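Local coordinates for toxin-like protein (Paenibacillus larvae subsp. larvae BRL-230010, PDB 5DZQ), which probably transfers ADP-ribose from NAD+ to a host target protein, as a C3-like mono-ADP-ribosyltransferase toxin, at residues Pro153-Leu158 against Thr204-Ala209; Asp126-Lys131 against Asp192-Ile197. One frame throughout, in Å; residues are numbered along the deposited sequence.

In the fold
From the N terminus, the chain passes through a set of helices and strand 91-97 before reaching helix 118-128, whose C-terminal end and following turn form the first half of contact 2. Strand 154-160 then supplies the first half of contact 1. Contact 2 closes when the chain returns as strand 187-198, after an intervening 60 residues without helix, and contact 1 closes on the next strand, 203-211. The two loops therefore cross rather than nest. Strands 187-198 and 203-211 are antiparallel neighbours in one mixed sheet, so contact 1 joins strands inside that sheet, whereas contact 2 fastens the helix end to it; their centres lie about 9 Å apart.

Contact 1: residues Pro153-Leu158 against Thr204-Ala209; sequences PVLTTL and TIKIEA
Val154-Leu158 and Thr204-Ala209 pair in register as adjacent parallel strands in the mixed sheet of the ADP-ribosyltransferase fold. Five backbone hydrogen bonds alternate between them, from Ile205 N to Pro153 O (2.8 Å) through to Ala209 N on Thr157 O (2.9 Å). On the face carrying Val154, Thr156 and Leu158, Ile207 CD1 reaches back to Val154 CG1 (3.8 Å), while its CB packs against Thr156 OG1 (3.7 Å); further along, Leu158 CD2 meets the methyl of Ala209. The other face is organised by Lys206. With CG anti to the backbone N (chi1 177°) and bends further out, its chain runs beside Leu155, CE lying 3.6 Å from Leu155 CD1, and turns its ammonium toward Thr157. There Lys206 NZ makes a weak bond to Thr157 OG1 (3.4 Å), a hydroxyl that also bonds a glycerol molecule. Strand 91-97 takes the remaining edge of 154-158 through the backbones of Val154, Thr156 and Leu158, and strand 187-198 flanks 204-209. The stronger partner of Lys206 NZ is Glu208, in a salt bridge that positions the ammonium: Glu208 OE2 is also hydrogen-bonded to Tyr195 OH and offers its anti lone pair to Lys206 NZ at 3.0 Å.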
loop_
_atom_site.group_PDB
_atom_site.type_symbol
_atom_site.label_atom_id
_atom_site.label_comp_id
_atom_site.label_asym_id
_atom_site.label_seq_id
_atom_site.Cartn_x
_atom_site.Cartn_y
_atom_site.Cartn_z
ATOM N N PRO B 153 2.041 4.340 12.694
ATOM C CA PRO B 153 2.570 4.220 14.060
ATOM C C PRO B 153 4.082 3.984 14.137
ATOM O O PRO B 153 4.705 4.341 15.135
ATOM C CB PRO B 153 1.797 3.020 14.640
ATOM C CG PRO B 153 1.165 2.321 13.463
ATOM C CD PRO B 153 0.948 3.380 12.432
ATOM N N VAL B 154 4.667 3.396 13.108
ATOM C CA VAL B 154 6.100 3.142 13.127
ATOM C C VAL B 154 6.807 3.975 12.070
ATOM O O VAL B 154 6.332 4.099 10.944
ATOM C CB VAL B 154 6.404 1.653 12.897
ATOM C CG1 VAL B 154 7.906 1.395 13.040
ATOM C CG2 VAL B 154 5.623 0.817 13.898
ATOM N N LEU B 155 7.929 4.573 12.450
ATOM C CA LEU B 155 8.738 5.331 11.515
ATOM C C LEU B 155 10.164 4.812 11.585
ATOM O O LEU B 155 10.780 4.799 12.654
ATOM C CB LEU B 155 8.678 6.834 11.841
ATOM C CG LEU B 155 9.258 7.906 10.904
ATOM C CD1 LEU B 155 10.759 7.937 10.872
ATOM C CD2 LEU B 155 8.718 7.787 9.482
ATOM N N THR B 156 10.693 4.400 10.441
ATOM C CA THR B 156 12.077 3.947 10.349
ATOM C C THR B 156 12.883 4.927 9.515
ATOM O O THR B 156 12.491 5.239 8.405
ATOM C CB THR B 156 12.170 2.543 9.704
ATOM O OG1 THR B 156 11.359 1.623 10.444
ATOM C CG2 THR B 156 13.609 2.054 9.691
ATOM N N THR B 157 13.992 5.435 10.041
ATOM C CA THR B 157 14.922 6.167 9.184
ATOM C C THR B 157 16.139 5.285 8.944
ATOM O O THR B 157 16.571 4.566 9.842
ATOM C CB THR B 157 15.365 7.518 9.791
ATOM O OG1 THR B 157 15.764 7.331 11.151
ATOM C CG2 THR B 157 14.234 8.531 9.731
ATOM N N LEU B 158 16.671 5.329 7.726
ATOM C CA LEU B 158 17.796 4.485 7.344
ATOM C C LEU B 158 18.911 5.314 6.748
ATOM O O LEU B 158 18.680 6.141 5.863
ATOM C CB LEU B 158 17.375 3.419 6.323
ATOM C CG LEU B 158 16.274 2.435 6.711
ATOM C CD1 LEU B 158 15.167 2.407 5.667
ATOM C CD2 LEU B 158 16.855 1.048 6.903
ATOM N N THR B 204 4.721 7.592 18.460
ATOM C CA THR B 204 5.322 6.951 17.300
ATOM C C THR B 204 6.492 6.064 17.725
ATOM O O THR B 204 7.344 6.476 18.513
ATOM C CB THR B 204 5.822 8.016 16.267
ATOM O OG1 THR B 204 4.735 8.866 15.874
ATOM C CG2 THR B 204 6.425 7.344 15.034
ATOM N N ILE B 205 6.534 4.843 17.209
ATOM C CA ILE B 205 7.676 3.989 17.466
ATOM C C ILE B 205 8.718 4.336 16.431
ATOM O O ILE B 205 8.471 4.212 15.231
ATOM C CB ILE B 205 7.301 2.495 17.409
ATOM C CG1 ILE B 205 6.428 2.142 18.617
ATOM C CG2 ILE B 205 8.548 1.633 17.387
ATOM C CD1 ILE B 205 5.701 0.812 18.488
ATOM N N LYS B 206 9.870 4.811 16.899
ATOM C CA LYS B 206 10.931 5.294 16.025
ATOM C C LYS B 206 12.050 4.268 15.942
ATOM O O LYS B 206 12.548 3.798 16.961
ATOM C CB LYS B 206 11.470 6.644 16.529
ATOM C CG LYS B 206 12.645 7.237 15.723
ATOM C CD LYS B 206 12.289 7.418 14.249
ATOM C CE LYS B 206 12.756 8.758 13.706
ATOM N NZ LYS B 206 14.227 8.932 13.671
ATOM N N ILE B 207 12.421 3.900 14.720
ATOM C CA ILE B 207 13.537 2.992 14.490
ATOM C C ILE B 207 14.608 3.703 13.681
ATOM O O ILE B 207 14.332 4.222 12.609
ATOM C CB ILE B 207 13.097 1.701 13.746
ATOM C CG1 ILE B 207 12.042 0.958 14.570
ATOM C CG2 ILE B 207 14.324 0.806 13.469
ATOM C CD1 ILE B 207 11.324 -0.154 13.818
ATOM N N GLU B 208 15.830 3.739 14.197
ATOM C CA GLU B 208 16.940 4.319 13.456
ATOM C C GLU B 208 17.918 3.208 13.069
ATOM O O GLU B 208 18.396 2.464 13.930
ATOM C CB GLU B 208 17.621 5.416 14.284
ATOM C CG GLU B 208 16.622 6.499 14.693
ATOM C CD GLU B 208 17.271 7.682 15.388
ATOM O OE1 GLU B 208 18.404 7.532 15.886
ATOM O OE2 GLU B 208 16.636 8.758 15.431
ATOM N N ALA B 209 18.202 3.085 11.773
ATOM C CA ALA B 209 18.972 1.947 11.279
ATOM C C ALA B 209 19.998 2.342 10.224
ATOM O O ALA B 209 19.880 3.388 9.578
ATOM C CB ALA B 209 18.036 0.882 10.717
#

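Contact 2: residues Asp126-Lys131 against Asp192-Ile197; sequences DEYQGK and DKMYII
Gln129, the first residue to leave helical geometry after helix 118-128, brings its CA to 5.9 Å from the CA of Lys193, while the chain folds through a type II beta turn from Tyr128 to Lys131. Gln129 reaches the strand with an extended side chain. Its CG stands anti to the backbone N (chi1 -169°) and passes 3.9 Å from Asp192 O, and the amide oxygen OE1 ends beside the strand, 3.0 Å from Met194 N. That bond is weak, since the N-H points well aside from the oxygen (129° at the hydrogen). Met194 answers from the strand with an equally extended chain that crosses Tyr128 at a slant. Its sulfur touches the root of the tyrosine, SD to CB at 3.6 Å, and its methyl CE comes within 4.1 Å of Tyr128 CD2. The sulfur sits 5.2 Å from the Tyr128 ring centroid and 66° off the ring normal, an oblique Met-aromatic contact. Both residues are buried, and Leu124 and Arg125 of the same helix also pack on Met194. Beyond this core, Lys131 folds back to place NZ 2.9 Å from Glu127 O, tying the turn to the last helical turn, and Asp192 OD2 is held by Thr210 and a glycerol. Strand 187-198 carries a classic beta bulge here, Asp192 and Lys193 both facing Glu208 of the neighbouring strand. Gly130 and Lys131 hydrogen-bond through their backbones to Ile191, where the chain enters strand 132-135. The whole is a helix-to-strand junction in an alpha/beta fold: the C-terminal end of helix 118-128 packs on the sheet partly through the Met-aromatic pair, with Ile196 on Arg118 and Phe121 further along the helix, and the beta turn that follows leads into one of the two outermost strands of this chain's mixed sheet.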
loop_
_atom_site.group_PDB
_atom_site.type_symbol
_atom_site.label_atom_id
_atom_site.label_comp_id
_atom_site.label_asym_id
_atom_site.label_seq_id
_atom_site.Cartn_x
_atom_site.Cartn_y
_atom_site.Cartn_z
ATOM N N ASP B 126 14.734 -4.646 23.389
ATOM C CA ASP B 126 15.773 -5.630 23.705
ATOM C C ASP B 126 15.890 -6.675 22.606
ATOM O O ASP B 126 16.985 -7.107 22.249
ATOM C CB ASP B 126 15.483 -6.314 25.040
ATOM C CG ASP B 126 15.844 -5.446 26.228
ATOM O OD1 ASP B 126 16.793 -4.643 26.105
ATOM O OD2 ASP B 126 15.183 -5.566 27.281
ATOM N N GLU B 127 14.746 -7.066 22.064
ATOM C CA GLU B 127 14.709 -8.042 20.995
ATOM C C GLU B 127 15.300 -7.472 19.708
ATOM O O GLU B 127 15.885 -8.203 18.918
ATOM C CB GLU B 127 13.268 -8.509 20.771
ATOM C CG GLU B 127 13.116 -9.714 19.858
ATOM C CD GLU B 127 11.869 -10.526 20.175
ATOM O OE1 GLU B 127 11.589 -10.748 21.375
ATOM O OE2 GLU B 127 11.168 -10.942 19.224
ATOM N N TYR B 128 15.171 -6.162 19.512
ATOM C CA TYR B 128 15.492 -5.538 18.223
ATOM C C TYR B 128 16.787 -4.718 18.186
ATOM O O TYR B 128 17.576 -4.838 17.247
ATOM C CB TYR B 128 14.334 -4.632 17.791
ATOM C CG TYR B 128 13.368 -5.262 16.812
ATOM C CD1 TYR B 128 12.983 -6.592 16.937
ATOM C CD2 TYR B 128 12.823 -4.516 15.773
ATOM C CE1 TYR B 128 12.092 -7.163 16.040
ATOM C CE2 TYR B 128 11.932 -5.075 14.875
ATOM C CZ TYR B 128 11.570 -6.398 15.012
ATOM O OH TYR B 128 10.681 -6.951 14.115
ATOM N N GLN B 129 16.998 -3.873 19.191
ATOM C CA GLN B 129 18.076 -2.886 19.132
ATOM C C GLN B 129 19.470 -3.516 19.160
ATOM O O GLN B 129 19.746 -4.411 19.956
ATOM C CB GLN B 129 17.939 -1.879 20.278
ATOM C CG GLN B 129 18.857 -0.673 20.142
ATOM C CD GLN B 129 18.610 0.381 21.200
ATOM O OE1 GLN B 129 17.554 1.014 21.230
ATOM N NE2 GLN B 129 19.592 0.584 22.071
ATOM N N GLY B 130 20.340 -3.036 18.279
ATOM C CA GLY B 130 21.716 -3.493 18.223
ATOM C C GLY B 130 21.907 -4.652 17.267
ATOM O O GLY B 130 23.035 -5.063 16.989
ATOM N N LYS B 131 20.800 -5.172 16.750
ATOM C CA LYS B 131 20.832 -6.381 15.937
ATOM C C LYS B 131 20.635 -6.083 14.451
ATOM O O LYS B 131 20.111 -5.030 14.079
ATOM C CB LYS B 131 19.776 -7.369 16.439
ATOM C CG LYS B 131 20.111 -7.922 17.830
ATOM C CD LYS B 131 18.901 -8.494 18.545
ATOM C CE LYS B 131 18.782 -10.004 18.358
ATOM N NZ LYS B 131 17.546 -10.569 18.985
ATOM N N ASP B 192 20.157 0.731 15.028
ATOM C CA ASP B 192 21.097 1.472 15.868
ATOM C C ASP B 192 20.425 1.939 17.151
ATOM O O ASP B 192 21.018 1.903 18.224
ATOM C CB ASP B 192 21.663 2.686 15.117
ATOM C CG ASP B 192 22.526 2.300 13.916
ATOM O OD1 ASP B 192 23.442 1.463 14.060
ATOM O OD2 ASP B 192 22.296 2.859 12.821
ATOM N N LYS B 193 19.180 2.379 17.034
ATOM C CA LYS B 193 18.468 2.941 18.173
ATOM C C LYS B 193 16.977 2.756 17.987
ATOM O O LYS B 193 16.481 2.722 16.864
ATOM C CB LYS B 193 18.810 4.423 18.334
ATOM C CG LYS B 193 18.576 4.992 19.721
ATOM C CD LYS B 193 19.070 6.429 19.788
ATOM C CE LYS B 193 19.079 6.969 21.212
ATOM N NZ LYS B 193 19.635 8.359 21.268
ATOM N N MET B 194 16.256 2.638 19.089
ATOM C CA MET B 194 14.817 2.440 19.026
ATOM C C MET B 194 14.152 3.158 20.193
ATOM O O MET B 194 14.549 2.963 21.342
ATOM C CB MET B 194 14.505 0.940 19.047
ATOM C CG MET B 194 13.160 0.557 18.523
ATOM S SD MET B 194 13.094 -1.229 18.215
ATOM C CE MET B 194 11.340 -1.427 17.944
ATOM N N TYR B 195 13.164 4.007 19.916
ATOM C CA TYR B 195 12.512 4.745 20.997
ATOM C C TYR B 195 11.132 5.237 20.629
ATOM O O TYR B 195 10.719 5.187 19.469
ATOM C CB TYR B 195 13.370 5.945 21.450
ATOM C CG TYR B 195 13.779 6.901 20.337
ATOM C CD1 TYR B 195 14.917 6.654 19.576
ATOM C CD2 TYR B 195 13.048 8.049 20.066
ATOM C CE1 TYR B 195 15.309 7.518 18.573
ATOM C CE2 TYR B 195 13.432 8.926 19.056
ATOM C CZ TYR B 195 14.567 8.652 18.317
ATOM O OH TYR B 195 14.959 9.496 17.309
ATOM N N ILE B 196 10.424 5.713 21.643
ATOM C CA ILE B 196 9.083 6.238 21.482
ATOM C C ILE B 196 9.099 7.752 21.358
ATOM O O ILE B 196 9.602 8.445 22.233
ATOM C CB ILE B 196 8.195 5.858 22.678
ATOM C CG1 ILE B 196 8.133 4.335 22.841
ATOM C CG2 ILE B 196 6.802 6.472 22.530
ATOM C CD1 ILE B 196 7.631 3.904 24.207
ATOM N N ILE B 197 8.530 8.268 20.279
ATOM C CA ILE B 197 8.368 9.706 20.139
ATOM C C ILE B 197 6.976 10.096 20.624
ATOM O O ILE B 197 5.961 9.611 20.113
ATOM C CB ILE B 197 8.565 10.168 18.686
ATOM C CG1 ILE B 197 9.953 9.768 18.189
ATOM C CG2 ILE B 197 8.406 11.668 18.572
ATOM C CD1 ILE B 197 10.201 10.139 16.735
#